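Local coordinates for peptide synthetase, module 7 (Actinoplanes teichomyceticus, PDB 4TX3), which probably acts as a condensation-like X-domain that recruits cytochrome P450 oxygenases to the peptide during teicoplanin assembly, at residues I69-F74 and Q83-A88; V340-I345 and P359-G364. One frame throughout, in Å; residues are numbered along the deposited sequence.

Contact 1: residues I69-F74 and Q83-A88; sequences ILRTTF and QHIHDA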
loop_
_atom_site.group_PDB
_atom_site.type_symbol
_atom_site.label_atom_id
_atom_site.label_comp_id
_atom_site.label_asym_id
_atom_site.label_seq_id
_atom_site.Cartn_x
_atom_site.Cartn_y
_atom_site.Cartn_z
ATOM N N ILE B 69 -21.711 3.463 5.158
ATOM C CA ILE B 69 -21.837 4.872 4.829
ATOM C C ILE B 69 -22.324 5.114 3.391
ATOM O O ILE B 69 -22.984 6.121 3.143
ATOM C CB ILE B 69 -20.510 5.643 5.059
ATOM C CG1 ILE B 69 -20.810 7.150 5.103
ATOM C CG2 ILE B 69 -19.411 5.228 4.036
ATOM C CD1 ILE B 69 -19.654 7.988 5.510
ATOM N N LEU B 70 -22.041 4.187 2.467
ATOM C CA LEU B 70 -22.552 4.268 1.093
ATOM C C LEU B 70 -24.050 3.918 0.940
ATOM O O LEU B 70 -24.632 4.097 -0.140
ATOM C CB LEU B 70 -21.751 3.349 0.182
ATOM C CG LEU B 70 -20.274 3.647 -0.035
ATOM C CD1 LEU B 70 -19.718 2.669 -1.059
ATOM C CD2 LEU B 70 -20.098 5.079 -0.484
ATOM N N ARG B 71 -24.662 3.378 1.989
ATOM C CA ARG B 71 -26.110 3.183 2.000
ATOM C C ARG B 71 -26.697 3.962 3.178
ATOM O O ARG B 71 -27.644 3.538 3.830
ATOM C CB ARG B 71 -26.484 1.695 2.063
ATOM C CG ARG B 71 -25.612 0.848 2.976
ATOM C CD ARG B 71 -25.910 -0.641 2.799
ATOM N NE ARG B 71 -24.903 -1.502 3.412
ATOM C CZ ARG B 71 -24.954 -1.927 4.675
ATOM N NH1 ARG B 71 -25.968 -1.565 5.460
ATOM N NH2 ARG B 71 -23.993 -2.710 5.156
ATOM N N THR B 72 -26.100 5.110 3.450
ATOM C CA THR B 72 -26.589 5.987 4.488
ATOM C C THR B 72 -27.226 7.240 3.880
ATOM O O THR B 72 -26.675 7.825 2.948
ATOM C CB THR B 72 -25.455 6.398 5.432
ATOM O OG1 THR B 72 -24.816 5.223 5.942
ATOM C CG2 THR B 72 -25.993 7.211 6.586
ATOM N N THR B 73 -28.386 7.633 4.399
ATOM C CA THR B 73 -28.964 8.930 4.090
ATOM C C THR B 73 -28.899 9.760 5.339
ATOM O O THR B 73 -28.613 9.224 6.408
ATOM C CB THR B 73 -30.427 8.842 3.615
ATOM O OG1 THR B 73 -31.179 8.014 4.522
ATOM C CG2 THR B 73 -30.498 8.288 2.197
ATOM N N PHE B 74 -29.190 11.057 5.212
ATOM C CA PHE B 74 -29.048 11.981 6.337
ATOM C C PHE B 74 -30.326 12.815 6.555
ATOM O O PHE B 74 -30.346 14.039 6.343
ATOM C CB PHE B 74 -27.824 12.885 6.113
ATOM C CG PHE B 74 -26.526 12.121 5.923
ATOM C CD1 PHE B 74 -26.216 11.532 4.706
ATOM C CD2 PHE B 74 -25.624 11.985 6.972
ATOM C CE1 PHE B 74 -25.042 10.812 4.538
ATOM C CE2 PHE B 74 -24.439 11.269 6.813
ATOM C CZ PHE B 74 -24.147 10.680 5.590
ATOM N N GLN B 83 -27.504 9.742 10.979
ATOM C CA GLN B 83 -27.182 8.833 9.894
ATOM C C GLN B 83 -28.210 7.701 9.861
ATOM O O GLN B 83 -28.278 6.890 10.779
ATOM C CB GLN B 83 -25.765 8.278 10.049
ATOM C CG GLN B 83 -24.713 9.354 10.166
ATOM C CD GLN B 83 -23.307 8.836 9.934
ATOM O OE1 GLN B 83 -23.020 8.229 8.905
ATOM N NE2 GLN B 83 -22.420 9.060 10.909
ATOM N N HIS B 84 -29.027 7.674 8.816
ATOM C CA HIS B 84 -29.937 6.560 8.605
ATOM C C HIS B 84 -29.320 5.483 7.688
ATOM O O HIS B 84 -29.203 5.657 6.467
ATOM C CB HIS B 84 -31.264 7.036 8.019
ATOM C CG HIS B 84 -32.302 5.957 7.965
ATOM N ND1 HIS B 84 -33.557 6.102 8.513
ATOM C CD2 HIS B 84 -32.258 4.700 7.458
ATOM C CE1 HIS B 84 -34.245 4.989 8.333
ATOM N NE2 HIS B 84 -33.479 4.122 7.699
ATOM N N ILE B 85 -28.967 4.355 8.286
ATOM C CA ILE B 85 -28.277 3.293 7.576
ATOM C C ILE B 85 -29.268 2.297 6.985
ATOM O O ILE B 85 -29.921 1.563 7.702
ATOM C CB ILE B 85 -27.292 2.591 8.529
ATOM C CG1 ILE B 85 -26.271 3.616 9.048
ATOM C CG2 ILE B 85 -26.619 1.409 7.856
ATOM C CD1 ILE B 85 -25.454 3.132 10.249
ATOM N N HIS B 86 -29.384 2.289 5.667
ATOM C CA HIS B 86 -30.250 1.339 4.980
ATOM C C HIS B 86 -29.567 -0.025 4.840
ATOM O O HIS B 86 -28.337 -0.108 4.827
ATOM C CB HIS B 86 -30.643 1.891 3.604
ATOM C CG HIS B 86 -31.315 3.229 3.659
ATOM N ND1 HIS B 86 -32.687 3.377 3.636
ATOM C CD2 HIS B 86 -30.805 4.483 3.760
ATOM C CE1 HIS B 86 -32.993 4.662 3.709
ATOM N NE2 HIS B 86 -31.871 5.356 3.783
ATOM N N ASP B 87 -30.368 -1.084 4.752
ATOM C CA ASP B 87 -29.866 -2.437 4.499
ATOM C C ASP B 87 -29.088 -2.567 3.197
ATOM O O ASP B 87 -28.154 -3.365 3.106
ATOM C CB ASP B 87 -31.012 -3.435 4.450
ATOM C CG ASP B 87 -31.534 -3.784 5.811
ATOM O OD1 ASP B 87 -30.828 -3.509 6.812
ATOM O OD2 ASP B 87 -32.648 -4.346 5.871
ATOM N N ALA B 88 -29.504 -1.817 2.181
ATOM C CA ALA B 88 -28.814 -1.830 0.898
ATOM C C ALA B 88 -28.892 -0.493 0.155
ATOM O O ALA B 88 -29.697 0.387 0.485
ATOM C CB ALA B 88 -29.362 -2.934 0.028
HETATM O O HOH W 1 -22.897 5.535 8.061
#
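Thr73 and His84 form the hydrogen-bonded pair of a short antiparallel beta hairpin, strands 72-73 and 84-85, in the condensation-type fold. Thr73 N donates a hydrogen bond to His84 O at 3.0 Å, and His84 N donates one back to Thr73 O at 2.9 Å. The next pair, Thr72 and Ile85, is non-hydrogen-bonded. One step further on, His86 N binds Arg71 O at 2.8 Å.

On the face carrying Thr73 and His84, the hydroxyl of Thr73 meets the His86 ring at its edge. Thr73 OG1 lies 2.8 Å from His86 NE2, and either could be the donor. With chi1 at 49°, OG1 sits between the backbone N and the carbonyl carbon, which turns it to the partner strand. The His84 side chain lies over one face of the His86 ring, with CD2 above the centre. Two imidazoles and one hydroxyl thus gather on this partly solvent-exposed side.

Arg71 runs extended from CG to NE across the backbone of His86 and Asp87. Its NH1 binds His86 O at 2.9 Å, with the oxygen in the guanidinium plane. Asp87 O lies over one face of the group. NE and NH2 bind Ala64 O and Ala65 O of helix 53-66. The arginine therefore ties the second strand's exit to that helix and is fixed in rotation.

On the inner side, Gln83 CB packs against Thr72 CG2. The Gln83 amide and the Phe74 ring lie alongside each other, their planes 15° apart. Gln83 NE2 binds Pro18 O. Thr72 OG1 bonds to Glu68 O and also accepts a hydrogen bond from a water at 2.9 Å. The same water donates to Gln83 OE1 at 2.8 Å.

Contact 2: residues V340-I345 and P359-G364; sequences VPFEKI and PVYQVG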
loop_
_atom_site.group_PDB
_atom_site.type_symbol
_atom_site.label_atom_id
_atom_site.label_comp_id
_atom_site.label_asym_id
_atom_site.label_seq_id
_atom_site.Cartn_x
_atom_site.Cartn_y
_atom_site.Cartn_z
ATOM N N VAL B 340 -9.627 17.241 18.258
ATOM C CA VAL B 340 -10.688 18.183 17.929
ATOM C C VAL B 340 -10.859 18.226 16.434
ATOM O O VAL B 340 -9.888 18.460 15.709
ATOM C CB VAL B 340 -10.419 19.638 18.357
ATOM C CG1 VAL B 340 -11.732 20.362 18.498
ATOM C CG2 VAL B 340 -9.669 19.714 19.611
ATOM N N PRO B 341 -12.089 18.015 15.959
ATOM C CA PRO B 341 -12.299 18.227 14.528
ATOM C C PRO B 341 -12.097 19.692 14.204
ATOM O O PRO B 341 -12.485 20.563 14.989
ATOM C CB PRO B 341 -13.757 17.799 14.301
ATOM C CG PRO B 341 -14.136 17.043 15.518
ATOM C CD PRO B 341 -13.315 17.591 16.647
ATOM N N PHE B 342 -11.469 19.951 13.066
ATOM C CA PHE B 342 -11.337 21.306 12.562
ATOM C C PHE B 342 -12.667 22.066 12.514
ATOM O O PHE B 342 -12.711 23.265 12.773
ATOM C CB PHE B 342 -10.725 21.280 11.167
ATOM C CG PHE B 342 -10.878 22.567 10.432
ATOM C CD1 PHE B 342 -10.032 23.635 10.707
ATOM C CD2 PHE B 342 -11.885 22.726 9.485
ATOM C CE1 PHE B 342 -10.173 24.834 10.049
ATOM C CE2 PHE B 342 -12.021 23.916 8.823
ATOM C CZ PHE B 342 -11.162 24.979 9.104
ATOM N N GLU B 343 -13.737 21.359 12.165
ATOM C CA GLU B 343 -15.033 21.972 11.888
ATOM C C GLU B 343 -15.685 22.497 13.170
ATOM O O GLU B 343 -16.669 23.237 13.141
ATOM C CB GLU B 343 -15.951 20.964 11.191
ATOM C CG GLU B 343 -15.489 20.549 9.784
ATOM C CD GLU B 343 -14.322 19.543 9.766
ATOM O OE1 GLU B 343 -13.965 18.997 10.832
ATOM O OE2 GLU B 343 -13.755 19.292 8.674
ATOM N N LYS B 344 -15.104 22.110 14.294
ATOM C CA LYS B 344 -15.594 22.489 15.602
ATOM C C LYS B 344 -14.969 23.820 16.021
ATOM O O LYS B 344 -15.472 24.518 16.908
ATOM C CB LYS B 344 -15.259 21.381 16.602
ATOM C CG LYS B 344 -16.038 21.426 17.866
ATOM C CD LYS B 344 -17.481 21.037 17.640
ATOM C CE LYS B 344 -18.197 20.891 18.992
ATOM N NZ LYS B 344 -17.451 21.545 20.120
ATOM N N ILE B 345 -13.868 24.161 15.356
ATOM C CA ILE B 345 -13.058 25.314 15.722
ATOM C C ILE B 345 -13.699 26.681 15.435
ATOM O O ILE B 345 -13.524 27.593 16.237
ATOM C CB ILE B 345 -11.697 25.238 15.036
ATOM C CG1 ILE B 345 -10.823 24.210 15.756
ATOM C CG2 ILE B 345 -11.013 26.603 15.017
ATOM C CD1 ILE B 345 -9.545 23.900 15.040
ATOM N N PRO B 359 -13.674 29.209 6.631
ATOM C CA PRO B 359 -13.283 29.734 7.946
ATOM C C PRO B 359 -11.821 29.424 8.318
ATOM O O PRO B 359 -11.266 28.443 7.807
ATOM C CB PRO B 359 -14.246 29.017 8.891
ATOM C CG PRO B 359 -14.529 27.734 8.199
ATOM C CD PRO B 359 -14.591 28.062 6.755
ATOM N N VAL B 360 -11.228 30.248 9.191
ATOM C CA VAL B 360 -9.852 30.089 9.677
ATOM C C VAL B 360 -8.782 30.257 8.594
ATOM O O VAL B 360 -7.865 31.050 8.768
ATOM C CB VAL B 360 -9.620 28.716 10.349
ATOM C CG1 VAL B 360 -8.229 28.670 11.001
ATOM C CG2 VAL B 360 -10.696 28.425 11.365
ATOM N N TYR B 361 -8.863 29.501 7.497
ATOM C CA TYR B 361 -7.913 29.713 6.405
ATOM C C TYR B 361 -8.548 29.631 5.029
ATOM O O TYR B 361 -9.539 28.938 4.822
ATOM C CB TYR B 361 -6.733 28.728 6.490
ATOM C CG TYR B 361 -7.072 27.275 6.258
ATOM C CD1 TYR B 361 -7.513 26.466 7.301
ATOM C CD2 TYR B 361 -6.923 26.701 4.993
ATOM C CE1 TYR B 361 -7.811 25.131 7.087
ATOM C CE2 TYR B 361 -7.219 25.369 4.765
ATOM C CZ TYR B 361 -7.661 24.587 5.818
ATOM O OH TYR B 361 -7.951 23.255 5.595
ATOM N N GLN B 362 -7.950 30.357 4.089
ATOM C CA GLN B 362 -8.461 30.469 2.737
ATOM C C GLN B 362 -7.397 30.013 1.724
ATOM O O GLN B 362 -7.669 29.895 0.516
ATOM C CB GLN B 362 -8.908 31.910 2.460
ATOM C CG GLN B 362 -10.041 32.411 3.357
ATOM C CD GLN B 362 -9.573 32.780 4.757
ATOM O OE1 GLN B 362 -8.556 33.445 4.921
ATOM N NE2 GLN B 362 -10.310 32.338 5.771
ATOM N N VAL B 363 -6.186 29.763 2.225
ATOM C CA VAL B 363 -5.090 29.245 1.414
ATOM C C VAL B 363 -4.664 27.871 1.916
ATOM O O VAL B 363 -4.353 27.713 3.100
ATOM C CB VAL B 363 -3.872 30.182 1.434
ATOM C CG1 VAL B 363 -2.771 29.659 0.488
ATOM C CG2 VAL B 363 -4.295 31.593 1.063
ATOM N N GLY B 364 -4.654 26.879 1.022
ATOM C CA GLY B 364 -4.286 25.528 1.398
ATOM C C GLY B 364 -3.022 25.048 0.709
ATOM O O GLY B 364 -2.721 25.465 -0.420
#
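Phe342 holds CG anti to its backbone N, chi1 165°, and this sends the ring out from the loop toward residues 359-361. There the chain makes a classic gamma turn centred on Val360, whose phi is positive (65°). Tyr361 N closes the turn on Pro359 O at 2.6 Å. The turn presents Val360 CG2 and the Tyr361 ring to the incoming phenylalanine.

Phe342 CE1 does most of the touching. It lies 3.9 Å from Val360 CG2 and 3.8 Å from Tyr361 CE1. The two aromatic rings meet obliquely, with planes at 59°. At the ring's edge, Phe342 CZ comes to 3.7 Å from Pro359 O. Ile345 CG2 touches Val360 CG2 at 4.1 Å, near the start of helix 345-348.

Pro307 of strand 306-313 touches both aromatic side chains. The His358 ring meets Phe342 with nearly parallel planes and Tyr361 edge-to-face. The contact thus packs the loop after helix 320-334 against the approach to strand 363-369. No hydrogen bond crosses between the two segments. The fit therefore probably depends mainly on the shapes of the buried apolar groups.

Contact 2 is the core contact. All its touching residues are buried, and its centre is about 13 Å from the centre of the chain. Contact 1 lies further out, at about 22 Å, and is only partly buried. The chemistry follows the place. Contact 1 pairs two strands through backbone bonds, a hydroxyl-imidazole bond and an arginine grip. Contact 2 joins a loop to a turn by mainly apolar packing, with no hydrogen bond between the segments. The contacts share no segment and do not touch, their nearest atoms being about 12 Å apart. They do share neighbours: side chains of both 69-74 and 340-345 reach helices 21-28 and 180-191.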